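Long-range contact in Fe-regulated protein B (Neisseria meningitidis, PDB 4AIP), which probably carries iron across the outer membrane of the meningococcus as a TonB-dependent transporter: residues 599-610 and 631-642. Sequence-based numbering, arbitrary orientation.
Sequences GLTAKVGVSHSK and QVGRTWTASLAY
V606 holds CG2 anti to the backbone N, with CG1 between N and the carbonyl carbon, and W636 sets CG anti to its carbonyl carbon (chi1 -60°), so that methyl and indole meet squarely. CG2 of V606 stands 3.4 Å from the centroid of the six-membered ring of W636, 6° off its normal, a CH-pi contact. A short branched valine suits this non-hydrogen-bonded antiparallel pair, laying one methyl over the indole face while also touching L591 of strand 575-597; W636 NE1 is satisfied by a hydrogen bond to Q659 on the next strand. R634, bent at chi2 and chi3, brings its aliphatic CD to H608 CB (3.6 Å) and its guanidinium edge to the same V606 methyl.

Strands 600-609 and 635-642 are antiparallel neighbours in the beta-barrel of a TonB-dependent receptor. Alternation sends L600, A602, V604 and V606 with Y642, L640, A638 and W636 to one face, consistent with the lipid-facing side of the barrel; T601, K603, S607, T635, T637, S639 and A641 lie on the other, mostly polar, where T637 OG1 bonds to the backbone O of E91 in the plug. S639 N to K603 O, at 2.7 Å, is one of the paired backbone bonds; the lysine chain runs alongside S639, its CB 3.5 Å from S639 OG and its CE also close. Beyond the regular pairing, Q631 reaches back: its NE2 gives one hydrogen to S609 O (2.9 Å, 169°), in the carbonyl plane, and another to V632 O, while R612 holds OE1, so three bonds fix the amide's rotation.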
loop_
_atom_site.group_PDB
_atom_site.type_symbol
_atom_site.label_atom_id
_atom_site.label_comp_id
_atom_site.label_asym_id
_atom_site.label_seq_id
_atom_site.Cartn_x
_atom_site.Cartn_y
_atom_site.Cartn_z
ATOM N N GLY B 599 32.639 17.087 28.395
ATOM C CA GLY B 599 31.221 16.764 28.223
ATOM C C GLY B 599 30.330 17.939 27.827
ATOM O O GLY B 599 29.169 17.713 27.476
ATOM N N LEU B 600 30.855 19.169 27.856
ATOM C CA LEU B 600 30.098 20.368 27.478
ATOM C C LEU B 600 30.413 20.751 26.028
ATOM O O LEU B 600 31.565 20.649 25.570
ATOM C CB LEU B 600 30.433 21.543 28.425
ATOM C CG LEU B 600 29.993 22.956 27.932
ATOM C CD1 LEU B 600 28.450 23.191 28.080
ATOM C CD2 LEU B 600 30.779 24.124 28.642
ATOM N N THR B 601 29.411 21.184 25.282
ATOM C CA THR B 601 29.635 21.478 23.879
ATOM C C THR B 601 28.816 22.722 23.673
ATOM O O THR B 601 27.595 22.700 23.937
ATOM C CB THR B 601 29.291 20.230 22.889
ATOM O OG1 THR B 601 28.152 19.481 23.374
ATOM C CG2 THR B 601 30.426 19.215 22.845
ATOM N N ALA B 602 29.492 23.818 23.269
ATOM C CA ALA B 602 28.903 25.182 23.125
ATOM C C ALA B 602 29.139 25.651 21.743
ATOM O O ALA B 602 30.235 25.480 21.273
ATOM C CB ALA B 602 29.588 26.169 24.070
ATOM N N LYS B 603 28.153 26.307 21.114
ATOM C CA LYS B 603 28.268 26.702 19.705
ATOM C C LYS B 603 27.483 27.959 19.367
ATOM O O LYS B 603 26.384 28.167 19.880
ATOM C CB LYS B 603 27.822 25.549 18.793
ATOM C CG LYS B 603 28.532 24.213 19.116
ATOM C CD LYS B 603 28.527 23.175 18.007
ATOM C CE LYS B 603 27.162 22.932 17.395
ATOM N NZ LYS B 603 27.058 21.426 17.186
ATOM N N VAL B 604 28.036 28.782 18.481
ATOM C CA VAL B 604 27.409 30.041 17.988
ATOM C C VAL B 604 27.858 30.179 16.587
ATOM O O VAL B 604 28.931 29.638 16.240
ATOM C CB VAL B 604 27.935 31.359 18.675
ATOM C CG1 VAL B 604 27.057 31.753 19.809
ATOM C CG2 VAL B 604 29.324 31.184 19.205
ATOM N N GLY B 605 27.078 30.925 15.812
ATOM C CA GLY B 605 27.292 31.159 14.411
ATOM C C GLY B 605 26.372 32.273 13.959
ATOM O O GLY B 605 25.302 32.485 14.562
ATOM N N VAL B 606 26.763 32.978 12.881
ATOM C CA VAL B 606 26.013 34.139 12.354
ATOM C C VAL B 606 26.361 34.261 10.865
ATOM O O VAL B 606 27.472 33.903 10.424
ATOM C CB VAL B 606 26.398 35.491 13.145
ATOM C CG1 VAL B 606 27.876 35.791 12.933
ATOM C CG2 VAL B 606 25.560 36.755 12.738
ATOM N N SER B 607 25.406 34.753 10.089
ATOM C CA SER B 607 25.538 34.781 8.676
ATOM C C SER B 607 24.660 35.843 8.175
ATOM O O SER B 607 23.544 36.007 8.679
ATOM C CB SER B 607 25.051 33.484 8.084
ATOM O OG SER B 607 24.947 33.578 6.662
ATOM N N HIS B 608 25.181 36.619 7.235
ATOM C CA HIS B 608 24.355 37.553 6.505
ATOM C C HIS B 608 24.917 37.654 5.126
ATOM O O HIS B 608 26.150 37.713 4.950
ATOM C CB HIS B 608 24.357 38.936 7.124
ATOM C CG HIS B 608 23.469 39.906 6.415
ATOM N ND1 HIS B 608 22.149 40.096 6.769
ATOM C CD2 HIS B 608 23.703 40.719 5.353
ATOM C CE1 HIS B 608 21.610 40.997 5.964
ATOM N NE2 HIS B 608 22.532 41.392 5.098
ATOM N N SER B 609 24.005 37.719 4.147
ATOM C CA SER B 609 24.371 37.933 2.768
ATOM C C SER B 609 23.361 38.785 2.036
ATOM O O SER B 609 22.318 39.058 2.565
ATOM C CB SER B 609 24.547 36.580 2.137
ATOM O OG SER B 609 23.343 35.871 2.300
ATOM N N LYS B 610 23.679 39.231 0.818
ATOM C CA LYS B 610 22.823 40.186 0.111
ATOM C C LYS B 610 22.639 39.859 -1.402
ATOM O O LYS B 610 23.289 40.462 -2.249
ATOM C CB LYS B 610 23.374 41.607 0.308
ATOM C CG LYS B 610 22.492 42.747 -0.254
ATOM C CD LYS B 610 23.357 44.043 -0.480
ATOM C CE LYS B 610 22.511 45.325 -0.514
ATOM N NZ LYS B 610 23.299 46.471 -0.035
ATOM N N GLN B 631 16.062 37.793 0.236
ATOM C CA GLN B 631 16.846 38.587 1.177
ATOM C C GLN B 631 16.425 38.215 2.575
ATOM O O GLN B 631 15.419 38.709 3.096
ATOM C CB GLN B 631 16.739 40.108 0.975
ATOM C CG GLN B 631 17.550 40.887 2.045
ATOM C CD GLN B 631 19.040 40.685 1.924
ATOM O OE1 GLN B 631 19.689 41.211 1.026
ATOM N NE2 GLN B 631 19.588 39.901 2.812
ATOM N N VAL B 632 17.241 37.349 3.167
ATOM C CA VAL B 632 16.969 36.694 4.437
ATOM C C VAL B 632 17.559 37.573 5.504
ATOM O O VAL B 632 18.605 38.170 5.283
ATOM C CB VAL B 632 17.691 35.314 4.466
ATOM C CG1 VAL B 632 17.663 34.638 5.911
ATOM C CG2 VAL B 632 17.110 34.388 3.369
ATOM N N GLY B 633 16.951 37.609 6.677
ATOM C CA GLY B 633 17.517 38.428 7.728
ATOM C C GLY B 633 18.831 37.854 8.196
ATOM O O GLY B 633 19.104 36.651 8.048
ATOM N N ARG B 634 19.678 38.701 8.739
ATOM C CA ARG B 634 20.857 38.169 9.337
ATOM C C ARG B 634 20.493 37.092 10.367
ATOM O O ARG B 634 19.587 37.284 11.195
ATOM C CB ARG B 634 21.594 39.277 10.024
ATOM C CG ARG B 634 22.708 38.674 10.804
ATOM C CD ARG B 634 23.942 39.442 10.643
ATOM N NE ARG B 634 24.243 40.130 11.887
ATOM C CZ ARG B 634 23.734 41.303 12.225
ATOM N NH1 ARG B 634 22.880 41.902 11.403
ATOM N NH2 ARG B 634 24.067 41.872 13.380
ATOM N N THR B 635 21.208 35.971 10.349
ATOM C CA THR B 635 20.768 34.808 11.066
ATOM C C THR B 635 21.787 34.403 12.058
ATOM O O THR B 635 22.942 34.171 11.720
ATOM C CB THR B 635 20.496 33.667 10.071
ATOM O OG1 THR B 635 19.329 33.994 9.304
ATOM C CG2 THR B 635 20.266 32.334 10.751
ATOM N N TRP B 636 21.331 34.261 13.290
ATOM C CA TRP B 636 22.172 33.813 14.386
ATOM C C TRP B 636 21.715 32.433 14.812
ATOM O O TRP B 636 20.512 32.151 14.906
ATOM C CB TRP B 636 21.992 34.748 15.607
ATOM C CG TRP B 636 22.334 36.157 15.344
ATOM C CD1 TRP B 636 21.546 37.113 14.715
ATOM C CD2 TRP B 636 23.535 36.804 15.698
ATOM N NE1 TRP B 636 22.202 38.300 14.673
ATOM C CE2 TRP B 636 23.427 38.147 15.274
ATOM C CE3 TRP B 636 24.705 36.383 16.329
ATOM C CZ2 TRP B 636 24.459 39.062 15.424
ATOM C CZ3 TRP B 636 25.740 37.329 16.518
ATOM C CH2 TRP B 636 25.605 38.630 16.064
ATOM N N THR B 637 22.666 31.581 15.149
ATOM C CA THR B 637 22.286 30.303 15.731
ATOM C C THR B 637 23.239 30.026 16.841
ATOM O O THR B 637 24.365 30.457 16.783
ATOM C CB THR B 637 22.366 29.104 14.750
ATOM O OG1 THR B 637 23.730 28.923 14.362
ATOM C CG2 THR B 637 21.483 29.310 13.568
ATOM N N ALA B 638 22.794 29.247 17.809
ATOM C CA ALA B 638 23.600 28.931 18.955
ATOM C C ALA B 638 23.122 27.594 19.537
ATOM O O ALA B 638 21.917 27.275 19.466
ATOM C CB ALA B 638 23.431 30.055 20.049
ATOM N N SER B 639 24.029 26.891 20.206
ATOM C CA SER B 639 23.622 25.746 20.935
ATOM C C SER B 639 24.443 25.536 22.201
ATOM O O SER B 639 25.553 26.009 22.297
ATOM C CB SER B 639 23.652 24.517 20.033
ATOM O OG SER B 639 24.941 23.942 19.997
ATOM N N LEU B 640 23.870 24.813 23.168
ATOM C CA LEU B 640 24.499 24.549 24.458
ATOM C C LEU B 640 24.082 23.127 24.845
ATOM O O LEU B 640 22.910 22.799 24.844
ATOM C CB LEU B 640 23.950 25.564 25.461
ATOM C CG LEU B 640 24.645 25.995 26.745
ATOM C CD1 LEU B 640 26.128 26.256 26.545
ATOM C CD2 LEU B 640 23.956 27.252 27.248
ATOM N N ALA B 641 25.025 22.259 25.145
ATOM C CA ALA B 641 24.645 20.892 25.444
ATOM C C ALA B 641 25.604 20.360 26.441
ATOM O O ALA B 641 26.755 20.779 26.478
ATOM C CB ALA B 641 24.679 20.009 24.167
ATOM N N TYR B 642 25.132 19.426 27.240
ATOM C CA TYR B 642 25.988 18.770 28.197
ATOM C C TYR B 642 25.758 17.259 28.199
ATOM O O TYR B 642 24.616 16.809 28.273
ATOM C CB TYR B 642 25.819 19.386 29.621
ATOM C CG TYR B 642 26.840 18.789 30.546
ATOM C CD1 TYR B 642 28.218 19.073 30.398
ATOM C CD2 TYR B 642 26.460 17.880 31.508
ATOM C CE1 TYR B 642 29.207 18.437 31.240
ATOM C CE2 TYR B 642 27.417 17.234 32.348
ATOM C CZ TYR B 642 28.779 17.518 32.220
ATOM O OH TYR B 642 29.673 16.875 33.084
#